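Local coordinates for protein hydrolase, HAD superfamily, subfamily III A (Legionella pneumophila, PDB 3N1U) that probably hydrolyses 3-deoxy-D-manno-octulosonate 8-phosphate to 3-deoxy-D-manno-octulosonate and inorganic phosphate, a magnesium-dependent step of lipopolysaccharide biosynthesis, at residues L13-K18 / V129-A134; K20-D25 / R160-L165; C24-V29 / E43-H48; A74-R79 / T86-G91. All coordinates share one frame; numbering follows the deposited sequence.

Interaction 1: residues L13-K18 / V129-A134; sequences LEKAKK and VGLGVA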
loop_
_atom_site.group_PDB
_atom_site.type_symbol
_atom_site.label_atom_id
_atom_site.label_comp_id
_atom_site.label_asym_id
_atom_site.label_seq_id
_atom_site.Cartn_x
_atom_site.Cartn_y
_atom_site.Cartn_z
ATOM N N LEU A 13 11.805 -25.804 -14.605
ATOM C CA LEU A 13 11.632 -26.905 -13.667
ATOM C C LEU A 13 12.944 -27.681 -13.414
ATOM O O LEU A 13 13.226 -28.043 -12.264
ATOM C CB LEU A 13 10.524 -27.896 -14.143
ATOM C CG LEU A 13 9.087 -27.332 -14.014
ATOM C CD1 LEU A 13 8.017 -28.368 -14.436
ATOM C CD2 LEU A 13 8.742 -26.745 -12.622
ATOM N N GLU A 14 13.715 -27.938 -14.474
ATOM C CA GLU A 14 15.030 -28.579 -14.303
ATOM C C GLU A 14 16.012 -27.748 -13.443
ATOM O O GLU A 14 16.781 -28.318 -12.664
ATOM C CB GLU A 14 15.666 -28.933 -15.651
ATOM C CG GLU A 14 14.894 -30.019 -16.423
ATOM C CD GLU A 14 14.753 -31.347 -15.647
ATOM O OE1 GLU A 14 15.781 -31.869 -15.145
ATOM O OE2 GLU A 14 13.621 -31.875 -15.555
ATOM N N LYS A 15 16.028 -26.431 -13.607
ATOM C CA LYS A 15 16.792 -25.572 -12.674
ATOM C C LYS A 15 16.325 -25.702 -11.215
ATOM O O LYS A 15 17.143 -25.841 -10.289
ATOM C CB LYS A 15 16.791 -24.105 -13.102
ATOM C CG LYS A 15 17.369 -23.821 -14.504
ATOM C CD LYS A 15 17.166 -22.341 -14.838
ATOM C CE LYS A 15 18.040 -21.930 -15.999
ATOM N NZ LYS A 15 19.415 -21.591 -15.476
ATOM N N ALA A 16 15.010 -25.659 -11.012
ATOM C CA ALA A 16 14.432 -25.686 -9.693
ATOM C C ALA A 16 14.600 -27.043 -9.004
ATOM O O ALA A 16 14.646 -27.111 -7.750
ATOM C CB ALA A 16 12.912 -25.309 -9.770
ATOM N N LYS A 17 14.643 -28.125 -9.799
ATOM C CA LYS A 17 14.851 -29.470 -9.238
ATOM C C LYS A 17 16.167 -29.619 -8.490
ATOM O O LYS A 17 16.280 -30.481 -7.621
ATOM C CB LYS A 17 14.793 -30.546 -10.344
ATOM C CG LYS A 17 13.378 -30.921 -10.757
ATOM C CD LYS A 17 13.413 -31.876 -11.940
ATOM C CE LYS A 17 12.011 -32.214 -12.411
ATOM N NZ LYS A 17 12.034 -33.515 -13.174
ATOM N N LYS A 18 17.164 -28.791 -8.814
ATOM C CA LYS A 18 18.515 -28.925 -8.243
ATOM C C LYS A 18 18.725 -28.142 -6.956
ATOM O O LYS A 18 19.782 -28.258 -6.268
ATOM C CB LYS A 18 19.558 -28.460 -9.292
ATOM C CG LYS A 18 19.599 -29.416 -10.493
ATOM C CD LYS A 18 20.191 -28.723 -11.680
ATOM C CE LYS A 18 21.629 -29.046 -11.812
ATOM N NZ LYS A 18 22.198 -28.058 -12.766
ATOM N N VAL A 129 24.157 -18.147 -10.068
ATOM C CA VAL A 129 23.492 -19.307 -9.421
ATOM C C VAL A 129 22.664 -20.106 -10.398
ATOM O O VAL A 129 22.459 -19.669 -11.539
ATOM C CB VAL A 129 22.583 -18.864 -8.228
ATOM C CG1 VAL A 129 23.439 -18.129 -7.149
ATOM C CG2 VAL A 129 21.412 -17.974 -8.709
ATOM N N GLY A 130 22.173 -21.266 -9.973
ATOM C CA GLY A 130 21.415 -22.137 -10.881
ATOM C C GLY A 130 20.092 -21.513 -11.292
ATOM O O GLY A 130 19.645 -21.643 -12.446
ATOM N N LEU A 131 19.441 -20.835 -10.339
ATOM C CA LEU A 131 18.126 -20.264 -10.589
ATOM C C LEU A 131 18.082 -18.818 -10.062
ATOM O O LEU A 131 17.898 -18.566 -8.861
ATOM C CB LEU A 131 16.996 -21.153 -9.973
ATOM C CG LEU A 131 15.536 -20.614 -10.108
ATOM C CD1 LEU A 131 15.150 -20.268 -11.567
ATOM C CD2 LEU A 131 14.617 -21.737 -9.587
ATOM N N GLY A 132 18.354 -17.872 -10.956
ATOM C CA GLY A 132 18.453 -16.438 -10.598
ATOM C C GLY A 132 17.089 -15.853 -10.893
ATOM O O GLY A 132 16.584 -15.977 -12.010
ATOM N N VAL A 133 16.491 -15.223 -9.884
ATOM C CA VAL A 133 15.094 -14.771 -9.977
ATOM C C VAL A 133 14.919 -13.279 -9.732
ATOM O O VAL A 133 15.532 -12.707 -8.814
ATOM C CB VAL A 133 14.147 -15.582 -9.050
ATOM C CG1 VAL A 133 12.676 -15.081 -9.183
ATOM C CG2 VAL A 133 14.247 -17.131 -9.405
ATOM N N ALA A 134 14.081 -12.666 -10.562
ATOM C CA ALA A 134 13.701 -11.260 -10.361
ATOM C C ALA A 134 12.291 -11.175 -9.791
ATOM O O ALA A 134 11.397 -11.829 -10.286
ATOM C CB ALA A 134 13.769 -10.465 -11.679
#
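The last turns of helix 3-17 come closest to the start of strand 131-134 at Lys15 and Leu131, whose CA atoms are 5.9 Å apart. The contact belongs to the Rossmann-like HAD core. Helix 3-17 lies against one end of strand 131-134, the fifth of six parallel strands. Two side chains of the helix do the work, and they do it differently.

Lys15 makes the polar link. Its chain runs extended as far as CE and then bends at chi4 (-84°). The bend turns NZ back onto the carbonyl of Gly130, and the Lys15 NZ to Gly130 O hydrogen bond is 3.0 Å long. NZ approaches almost head-on, with a C=O...N angle of 162°. The aliphatic part of the lysine lies alongside the same oxygen, with Lys15 CD 3.5 Å from Gly130 O. The bond therefore ties a helix side chain to the turn that leads into the strand. Lys15 also packs on Asp147, which is part of a second calcium site seen for this protein, although that ion is not bound to this chain. A bound calcium ion lies about 4 Å from the nearest part of the lysine side chain.

The apolar half lies deeper. Ala16 also packs on Ala169 of helix 158-169. Leu131 has CG anti to its backbone N (chi1 177°), and this carries one branch to the helix. Its CD2 ends 4.0 Å from Ala16 CB.

Interaction 2: residues K20-D25 / R160-L165; sequences KCLICD and RELCDL. With CA (calcium ion), chain B.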
loop_
_atom_site.group_PDB
_atom_site.type_symbol
_atom_site.label_atom_id
_atom_site.label_comp_id
_atom_site.label_asym_id
_atom_site.label_seq_id
_atom_site.Cartn_x
_atom_site.Cartn_y
_atom_site.Cartn_z
ATOM N N LYS A 20 19.158 -26.555 -3.525
ATOM C CA LYS A 20 19.360 -27.009 -2.173
ATOM C C LYS A 20 19.434 -25.817 -1.203
ATOM O O LYS A 20 19.430 -26.011 0.013
ATOM C CB LYS A 20 20.650 -27.851 -2.093
ATOM C CG LYS A 20 20.399 -29.249 -2.706
ATOM C CD LYS A 20 21.518 -30.221 -2.485
ATOM C CE LYS A 20 20.946 -31.619 -2.790
ATOM N NZ LYS A 20 21.962 -32.679 -2.585
ATOM N N CYS A 21 19.503 -24.601 -1.729
ATOM C CA CYS A 21 19.448 -23.405 -0.870
ATOM C C CYS A 21 18.824 -22.279 -1.643
ATOM O O CYS A 21 19.236 -22.008 -2.783
ATOM C CB CYS A 21 20.873 -23.017 -0.422
ATOM S SG CYS A 21 20.944 -21.502 0.627
ATOM N N LEU A 22 17.808 -21.611 -1.064
ATOM C CA LEU A 22 17.330 -20.322 -1.614
ATOM C C LEU A 22 17.953 -19.127 -0.842
ATOM O O LEU A 22 17.897 -19.089 0.413
ATOM C CB LEU A 22 15.764 -20.233 -1.530
ATOM C CG LEU A 22 15.242 -18.824 -1.894
ATOM C CD1 LEU A 22 15.560 -18.454 -3.373
ATOM C CD2 LEU A 22 13.709 -18.772 -1.645
ATOM N N ILE A 23 18.516 -18.163 -1.571
ATOM C CA ILE A 23 19.051 -16.955 -0.993
ATOM C C ILE A 23 18.129 -15.793 -1.389
ATOM O O ILE A 23 17.761 -15.645 -2.578
ATOM C CB ILE A 23 20.480 -16.575 -1.541
ATOM C CG1 ILE A 23 21.457 -17.784 -1.481
ATOM C CG2 ILE A 23 21.045 -15.424 -0.751
ATOM C CD1 ILE A 23 22.747 -17.563 -2.341
ATOM N N CYS A 24 17.747 -14.990 -0.398
ATOM C CA CYS A 24 16.913 -13.825 -0.654
ATOM C C CYS A 24 17.640 -12.586 -0.288
ATOM O O CYS A 24 18.323 -12.547 0.731
ATOM C CB CYS A 24 15.604 -13.826 0.186
ATOM S SG CYS A 24 14.568 -15.281 -0.040
ATOM N N ASP A 25 17.397 -11.548 -1.069
ATOM C CA ASP A 25 17.686 -10.180 -0.649
ATOM C C ASP A 25 16.536 -9.727 0.281
ATOM O O ASP A 25 15.473 -10.356 0.303
ATOM C CB ASP A 25 17.712 -9.287 -1.873
ATOM C CG ASP A 25 17.934 -7.823 -1.518
ATOM O OD1 ASP A 25 18.792 -7.507 -0.656
ATOM O OD2 ASP A 25 17.254 -6.988 -2.117
ATOM N N ARG A 160 7.202 -16.302 -1.836
ATOM C CA ARG A 160 6.402 -17.521 -1.658
ATOM C C ARG A 160 6.228 -18.223 -3.032
ATOM O O ARG A 160 6.263 -19.457 -3.126
ATOM C CB ARG A 160 4.989 -17.154 -1.146
ATOM C CG ARG A 160 4.050 -18.353 -1.074
ATOM C CD ARG A 160 4.699 -19.542 -0.270
ATOM N NE ARG A 160 3.708 -20.569 -0.021
ATOM C CZ ARG A 160 2.756 -20.464 0.919
ATOM N NH1 ARG A 160 2.718 -19.407 1.734
ATOM N NH2 ARG A 160 1.833 -21.423 1.063
ATOM N N GLU A 161 6.042 -17.424 -4.081
ATOM C CA GLU A 161 5.786 -17.985 -5.439
ATOM C C GLU A 161 7.011 -18.804 -5.864
ATOM O O GLU A 161 6.879 -19.905 -6.402
ATOM C CB GLU A 161 5.589 -16.811 -6.395
ATOM C CG GLU A 161 5.076 -17.115 -7.768
ATOM C CD GLU A 161 4.855 -15.792 -8.581
ATOM O OE1 GLU A 161 4.460 -14.779 -7.991
ATOM O OE2 GLU A 161 5.140 -15.807 -9.785
ATOM N N LEU A 162 8.197 -18.277 -5.580
ATOM C CA LEU A 162 9.458 -19.035 -5.824
ATOM C C LEU A 162 9.579 -20.289 -4.931
ATOM O O LEU A 162 9.996 -21.373 -5.403
ATOM C CB LEU A 162 10.671 -18.078 -5.669
ATOM C CG LEU A 162 12.066 -18.714 -5.837
ATOM C CD1 LEU A 162 12.052 -19.524 -7.175
ATOM C CD2 LEU A 162 13.080 -17.579 -5.840
ATOM N N CYS A 163 9.274 -20.135 -3.626
ATOM C CA CYS A 163 9.274 -21.286 -2.726
ATOM C C CYS A 163 8.396 -22.422 -3.273
ATOM O O CYS A 163 8.835 -23.550 -3.312
ATOM C CB CYS A 163 8.846 -20.903 -1.305
ATOM S SG CYS A 163 9.972 -19.786 -0.517
ATOM N N ASP A 164 7.187 -22.107 -3.710
ATOM C CA ASP A 164 6.214 -23.089 -4.221
ATOM C C ASP A 164 6.708 -23.708 -5.529
ATOM O O ASP A 164 6.622 -24.907 -5.677
ATOM C CB ASP A 164 4.827 -22.471 -4.426
ATOM C CG ASP A 164 4.081 -22.228 -3.119
ATOM O OD1 ASP A 164 4.614 -22.558 -2.016
ATOM O OD2 ASP A 164 2.952 -21.673 -3.203
ATOM N N LEU A 165 7.285 -22.899 -6.430
ATOM C CA LEU A 165 7.909 -23.456 -7.662
ATOM C C LEU A 165 8.954 -24.535 -7.335
ATOM O O LEU A 165 8.949 -25.632 -7.913
ATOM C CB LEU A 165 8.595 -22.325 -8.468
ATOM C CG LEU A 165 9.357 -22.843 -9.715
ATOM C CD1 LEU A 165 8.293 -23.130 -10.822
ATOM C CD2 LEU A 165 10.356 -21.804 -10.173
HETATM CA CA CA B . 17.060 -4.883 -2.718
HETATM O O HOH W 1 18.382 -3.683 -1.119
HETATM O O HOH W 2 16.529 -2.740 -3.660
HETATM O O HOH W 3 19.198 -5.181 -3.852
#
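Leu22 reaches from strand 21-24 to Leu162 and Cys163 on helix 158-169. The strand is central in the parallel HAD sheet, and the helix covers one face of that sheet. CB of Leu22 leaves the strand toward the helix. With CG anti to the backbone N (chi1 171°), both methyls are brought within contact of the helix. From there they part. CD1 meets one branch of Leu162, with Leu22 CD1 3.6 Å from Leu162 CD2. The second methyl, Leu22 CD2, lies 4.0 Å from Cys163 SG. The two leucine side chains cross at a slant. Helix 49-60 joins the same cluster, since Leu58 touches both Leu22 and Cys163.

Charges lie at the margins. Arg160 NE bonds Asp164 OD1 at 3.0 Å, one helical turn along. Asp164 OD1 lies in the guanidinium plane, though the bond is 31° out of the carboxylate plane. Arg160 NH2 reaches Asp119 of a neighbouring subunit. Three residues beyond Leu22, Asp25 OD2 binds a calcium ion at 2.2 Å.

Between strand and helix themselves the contact is wholly apolar. It therefore depends on the fit of methyl and sulfur surfaces, while the strand's polar backbone is paired within the sheet.

Interaction 3: residues C24-V29 / E43-H48; sequences CDVDGV and ELKSFH. With CA (calcium ion), chain B.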
loop_
_atom_site.group_PDB
_atom_site.type_symbol
_atom_site.label_atom_id
_atom_site.label_comp_id
_atom_site.label_asym_id
_atom_site.label_seq_id
_atom_site.Cartn_x
_atom_site.Cartn_y
_atom_site.Cartn_z
ATOM N N CYS A 24 17.747 -14.990 -0.398
ATOM C CA CYS A 24 16.913 -13.825 -0.654
ATOM C C CYS A 24 17.640 -12.586 -0.288
ATOM O O CYS A 24 18.323 -12.547 0.731
ATOM C CB CYS A 24 15.604 -13.826 0.186
ATOM S SG CYS A 24 14.568 -15.281 -0.040
ATOM N N ASP A 25 17.397 -11.548 -1.069
ATOM C CA ASP A 25 17.686 -10.180 -0.649
ATOM C C ASP A 25 16.536 -9.727 0.281
ATOM O O ASP A 25 15.473 -10.356 0.303
ATOM C CB ASP A 25 17.712 -9.287 -1.873
ATOM C CG ASP A 25 17.934 -7.823 -1.518
ATOM O OD1 ASP A 25 18.792 -7.507 -0.656
ATOM O OD2 ASP A 25 17.254 -6.988 -2.117
ATOM N N VAL A 26 16.763 -8.663 1.062
ATOM C CA VAL A 26 15.698 -8.136 1.936
ATOM C C VAL A 26 14.867 -7.028 1.295
ATOM O O VAL A 26 13.758 -7.260 0.816
ATOM C CB VAL A 26 16.265 -7.675 3.307
ATOM C CG1 VAL A 26 15.127 -7.087 4.162
ATOM C CG2 VAL A 26 16.913 -8.921 3.994
ATOM N N ASP A 27 15.414 -5.805 1.226
ATOM C CA ASP A 27 14.581 -4.668 0.879
ATOM C C ASP A 27 14.182 -4.725 -0.583
ATOM O O ASP A 27 15.081 -4.768 -1.428
ATOM C CB ASP A 27 15.386 -3.388 1.095
ATOM C CG ASP A 27 15.674 -3.132 2.559
ATOM O OD1 ASP A 27 14.740 -2.732 3.298
ATOM O OD2 ASP A 27 16.813 -3.321 2.974
ATOM N N GLY A 28 12.878 -4.716 -0.879
ATOM C CA GLY A 28 12.409 -4.801 -2.291
ATOM C C GLY A 28 12.060 -6.235 -2.722
ATOM O O GLY A 28 11.440 -6.464 -3.807
ATOM N N VAL A 29 12.454 -7.202 -1.891
ATOM C CA VAL A 29 12.239 -8.629 -2.191
ATOM C C VAL A 29 11.435 -9.312 -1.087
ATOM O O VAL A 29 10.339 -9.800 -1.328
ATOM C CB VAL A 29 13.597 -9.373 -2.496
ATOM C CG1 VAL A 29 13.403 -10.939 -2.613
ATOM C CG2 VAL A 29 14.262 -8.806 -3.771
ATOM N N GLU A 43 13.108 3.129 12.501
ATOM C CA GLU A 43 12.873 2.616 11.113
ATOM C C GLU A 43 12.034 1.366 11.205
ATOM O O GLU A 43 12.137 0.589 12.189
ATOM C CB GLU A 43 14.176 2.236 10.396
ATOM C CG GLU A 43 15.277 3.299 10.325
ATOM C CD GLU A 43 16.657 2.683 10.052
ATOM O OE1 GLU A 43 17.448 2.460 11.013
ATOM O OE2 GLU A 43 16.945 2.404 8.876
ATOM N N LEU A 44 11.258 1.106 10.153
ATOM C CA LEU A 44 10.517 -0.148 10.127
ATOM C C LEU A 44 10.580 -0.645 8.717
ATOM O O LEU A 44 10.873 0.135 7.792
ATOM C CB LEU A 44 9.051 0.090 10.513
ATOM C CG LEU A 44 8.749 0.704 11.852
ATOM C CD1 LEU A 44 8.530 2.219 11.691
ATOM C CD2 LEU A 44 7.434 0.093 12.381
ATOM N N LYS A 45 10.376 -1.941 8.549
ATOM C CA LYS A 45 10.113 -2.518 7.230
ATOM C C LYS A 45 8.881 -3.410 7.375
ATOM O O LYS A 45 8.550 -3.859 8.484
ATOM C CB LYS A 45 11.250 -3.430 6.739
ATOM C CG LYS A 45 12.655 -2.806 6.827
ATOM C CD LYS A 45 13.735 -3.799 6.418
ATOM C CE LYS A 45 15.121 -3.155 6.453
ATOM N NZ LYS A 45 15.293 -1.854 5.652
ATOM N N SER A 46 8.307 -3.781 6.234
ATOM C CA SER A 46 7.058 -4.556 6.229
ATOM C C SER A 46 7.301 -5.843 5.470
ATOM O O SER A 46 7.677 -5.781 4.269
ATOM C CB SER A 46 5.971 -3.718 5.510
ATOM O OG SER A 46 5.819 -2.500 6.240
ATOM N N PHE A 47 7.097 -7.005 6.132
ATOM C CA PHE A 47 7.322 -8.320 5.500
ATOM C C PHE A 47 5.969 -9.002 5.293
ATOM O O PHE A 47 5.008 -8.616 5.932
ATOM C CB PHE A 47 8.180 -9.179 6.436
ATOM C CG PHE A 47 9.535 -8.578 6.719
ATOM C CD1 PHE A 47 10.593 -8.777 5.813
ATOM C CD2 PHE A 47 9.752 -7.820 7.869
ATOM C CE1 PHE A 47 11.872 -8.187 6.002
ATOM C CE2 PHE A 47 11.014 -7.227 8.097
ATOM C CZ PHE A 47 12.102 -7.428 7.184
ATOM N N HIS A 48 5.880 -10.034 4.454
ATOM C CA HIS A 48 4.586 -10.593 4.155
ATOM C C HIS A 48 4.509 -12.015 4.742
ATOM O O HIS A 48 5.431 -12.818 4.589
ATOM C CB HIS A 48 4.376 -10.630 2.626
ATOM C CG HIS A 48 2.944 -10.874 2.256
ATOM N ND1 HIS A 48 2.325 -12.126 2.393
ATOM C CD2 HIS A 48 1.997 -10.028 1.803
ATOM C CE1 HIS A 48 1.053 -12.014 2.044
ATOM N NE2 HIS A 48 0.825 -10.749 1.686
HETATM CA CA CA B . 17.060 -4.883 -2.718
HETATM O O HOH W 1 18.382 -3.683 -1.119
HETATM O O HOH W 2 16.529 -2.740 -3.660
HETATM O O HOH W 3 19.198 -5.181 -3.852
#
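Phe47 turns its ring edge to Val26, and the Asp27 carboxylate meets Lys45 through one oxygen. At the ring, Val26 CG1 lies near the ring plane, 3.9 Å from Phe47 CE1. The contact with 24-29 is made at this edge, while Val75 and Arg79 of helix 74-83 also pack on the phenylalanine. At the carboxylate, Lys45 NZ uses the syn lone pair of Asp27 OD1 in a short salt bridge of 2.6 Å. The second oxygen is farther, with Asp27 OD2 3.4 Å from Lys45 NZ. The lysine crosses the aspartate at about a right angle. Its chain is extended until chi4 (-54°), where it bends and drops NZ onto OD1.

Asp25 and Asp27 fit the DxDx(T/V) signature of HAD phosphatases. In that family the first aspartate is the nucleophile and the second a general acid-base, and the arrangement is consistent with that. The calcium ion is bound by Asp25 OD2 at 2.2 Å and by the backbone Asp27 O at 2.4 Å. Asp118 and three waters complete six ligands. Asp27 thus gives its carbonyl to the metal and its side chain to Lys45.

Strand 43-48 pairs with strand 34-38 in a hairpin and continues the sheet into a neighbouring subunit. Lys45 also packs on helix 74-83, while Val49 of a third subunit touches Asp27.

Interaction 4: residues A74-R79 / T86-G91; sequences AVVDHR and THYYKG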
loop_
_atom_site.group_PDB
_atom_site.type_symbol
_atom_site.label_atom_id
_atom_site.label_comp_id
_atom_site.label_asym_id
_atom_site.label_seq_id
_atom_site.Cartn_x
_atom_site.Cartn_y
_atom_site.Cartn_z
ATOM N N ALA A 74 18.581 -3.235 12.754
ATOM C CA ALA A 74 18.117 -4.317 13.605
ATOM C C ALA A 74 16.735 -4.905 13.202
ATOM O O ALA A 74 16.440 -6.029 13.569
ATOM C CB ALA A 74 18.119 -3.887 15.073
ATOM N N VAL A 75 15.918 -4.171 12.425
ATOM C CA VAL A 75 14.727 -4.809 11.823
ATOM C C VAL A 75 15.052 -6.183 11.185
ATOM O O VAL A 75 14.309 -7.151 11.360
ATOM C CB VAL A 75 14.090 -3.902 10.734
ATOM C CG1 VAL A 75 12.923 -4.656 10.023
ATOM C CG2 VAL A 75 13.596 -2.604 11.345
ATOM N N VAL A 76 16.145 -6.242 10.415
ATOM C CA VAL A 76 16.527 -7.451 9.700
ATOM C C VAL A 76 16.781 -8.588 10.715
ATOM O O VAL A 76 16.264 -9.676 10.551
ATOM C CB VAL A 76 17.760 -7.199 8.779
ATOM C CG1 VAL A 76 18.294 -8.507 8.160
ATOM C CG2 VAL A 76 17.383 -6.126 7.681
ATOM N N ASP A 77 17.544 -8.307 11.780
ATOM C CA ASP A 77 17.869 -9.315 12.792
ATOM C C ASP A 77 16.608 -9.861 13.453
ATOM O O ASP A 77 16.468 -11.110 13.646
ATOM C CB ASP A 77 18.806 -8.725 13.855
ATOM C CG ASP A 77 20.083 -8.180 13.236
ATOM O OD1 ASP A 77 20.911 -8.976 12.721
ATOM O OD2 ASP A 77 20.263 -6.963 13.289
ATOM N N HIS A 78 15.683 -8.956 13.768
ATOM C CA HIS A 78 14.413 -9.385 14.391
ATOM C C HIS A 78 13.627 -10.285 13.484
ATOM O O HIS A 78 13.112 -11.313 13.920
ATOM C CB HIS A 78 13.548 -8.198 14.813
ATOM C CG HIS A 78 14.103 -7.453 15.981
ATOM N ND1 HIS A 78 14.513 -6.135 15.905
ATOM C CD2 HIS A 78 14.313 -7.842 17.259
ATOM C CE1 HIS A 78 14.952 -5.747 17.092
ATOM N NE2 HIS A 78 14.848 -6.764 17.928
ATOM N N ARG A 79 13.557 -9.927 12.212
ATOM C CA ARG A 79 12.855 -10.795 11.252
ATOM C C ARG A 79 13.529 -12.156 11.044
ATOM O O ARG A 79 12.859 -13.193 10.962
ATOM C CB ARG A 79 12.646 -10.080 9.910
ATOM C CG ARG A 79 11.829 -10.909 8.883
ATOM C CD ARG A 79 10.353 -11.117 9.341
ATOM N NE ARG A 79 9.512 -11.726 8.298
ATOM C CZ ARG A 79 8.437 -12.480 8.574
ATOM N NH1 ARG A 79 8.089 -12.734 9.855
ATOM N NH2 ARG A 79 7.738 -13.015 7.593
ATOM N N THR A 86 19.284 -18.739 10.127
ATOM C CA THR A 86 20.607 -18.471 10.721
ATOM C C THR A 86 21.687 -18.021 9.717
ATOM O O THR A 86 22.622 -17.320 10.101
ATOM C CB THR A 86 21.132 -19.653 11.525
ATOM O OG1 THR A 86 21.356 -20.739 10.639
ATOM C CG2 THR A 86 20.108 -20.063 12.599
ATOM N N HIS A 87 21.559 -18.411 8.448
ATOM C CA HIS A 87 22.557 -18.019 7.458
ATOM C C HIS A 87 22.200 -16.665 6.889
ATOM O O HIS A 87 21.404 -16.584 5.945
ATOM C CB HIS A 87 22.601 -19.049 6.338
ATOM C CG HIS A 87 23.078 -20.392 6.787
ATOM N ND1 HIS A 87 24.408 -20.680 6.993
ATOM C CD2 HIS A 87 22.396 -21.516 7.098
ATOM C CE1 HIS A 87 24.532 -21.934 7.396
ATOM N NE2 HIS A 87 23.325 -22.468 7.461
ATOM N N TYR A 88 22.741 -15.584 7.458
ATOM C CA TYR A 88 22.473 -14.281 6.819
ATOM C C TYR A 88 23.535 -13.228 6.983
ATOM O O TYR A 88 24.292 -13.247 7.958
ATOM C CB TYR A 88 21.098 -13.714 7.199
ATOM C CG TYR A 88 21.004 -13.225 8.622
ATOM C CD1 TYR A 88 20.746 -14.115 9.664
ATOM C CD2 TYR A 88 21.126 -11.878 8.913
ATOM C CE1 TYR A 88 20.616 -13.652 10.996
ATOM C CE2 TYR A 88 21.011 -11.394 10.248
ATOM C CZ TYR A 88 20.757 -12.285 11.270
ATOM O OH TYR A 88 20.646 -11.821 12.572
ATOM N N TYR A 89 23.548 -12.305 6.014
ATOM C CA TYR A 89 24.676 -11.393 5.815
ATOM C C TYR A 89 24.118 -10.019 5.594
ATOM O O TYR A 89 23.368 -9.792 4.635
ATOM C CB TYR A 89 25.529 -11.794 4.594
ATOM C CG TYR A 89 26.111 -13.211 4.640
ATOM C CD1 TYR A 89 25.313 -14.322 4.390
ATOM C CD2 TYR A 89 27.474 -13.428 4.932
ATOM C CE1 TYR A 89 25.850 -15.645 4.440
ATOM C CE2 TYR A 89 28.014 -14.716 4.976
ATOM C CZ TYR A 89 27.188 -15.823 4.740
ATOM O OH TYR A 89 27.692 -17.104 4.788
ATOM N N LYS A 90 24.552 -9.091 6.451
ATOM C CA LYS A 90 24.020 -7.729 6.475
ATOM C C LYS A 90 25.085 -6.709 6.051
ATOM O O LYS A 90 26.280 -6.998 6.161
ATOM C CB LYS A 90 23.620 -7.380 7.907
ATOM C CG LYS A 90 22.256 -7.960 8.333
ATOM C CD LYS A 90 21.693 -7.124 9.457
ATOM C CE LYS A 90 22.757 -6.920 10.531
ATOM N NZ LYS A 90 22.270 -6.017 11.613
ATOM N N GLY A 91 24.650 -5.533 5.590
ATOM C CA GLY A 91 25.596 -4.479 5.201
ATOM C C GLY A 91 26.453 -4.797 4.004
ATOM O O GLY A 91 27.531 -4.233 3.872
#
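Lys90 NZ is held by two acceptors: Asp77 OD2 at 2.8 Å, in a salt bridge, and the carbonyl O of Gln72. The lysine lies just past strand 87-89, and Asp77 is on helix 74-83. The contact therefore closes the beta-alpha-beta unit of strand 64-68, helix 74-83 and strand 87-89, at one border of the HAD sheet.

The Asp77 carboxylate serves two partners, one per oxygen. Lys90 takes the syn lone pair of OD2. Tyr88 OH donates to the anti lone pair of OD1, and the Tyr88 OH to Asp77 OD1 bond is 2.9 Å. OD1 lies in the plane of the tyrosine ring, at its edge, while the carboxylate plane is turned 54° from the ring. Two partners on different oxygens probably fix how the carboxylate is rotated.

Tyr88 has CG between its backbone N and carbonyl carbon (chi1 72°), which sends the ring out toward the helix. The neighbouring Tyr89 points away and packs on helix 96-106. A bend at chi3 (-49°) turns the end of Lys90 to Asp77.

Val76 supplies the apolar part. On strand 43-48, Lys45 touches it too. Val76 slides past the chain of Lys90 in the opposite direction, with Val76 CG1 3.9 Å from Lys90 CD.

Interactions 1, 2 and 4 each set a helix against the parallel sheet. Interaction 3 instead joins the metal-binding loop to the hairpin. Interaction 2 is the most central and has only apolar groups across it. Interaction 1 adjoins it, about 9 Å away between centres, through Val133 and Leu131 packing on Leu162. Its lysine bond lies nearer the surface. Interactions 2 and 3 share Cys24 and Asp25, so strand 21-24 links the core to the calcium site. Interactions 3 and 4 meet where Lys45 and Phe47 pack on Val75. Both contain a lysine-aspartate salt bridge, buried in interaction 3 and more exposed in interaction 4, and both touch a neighbouring subunit.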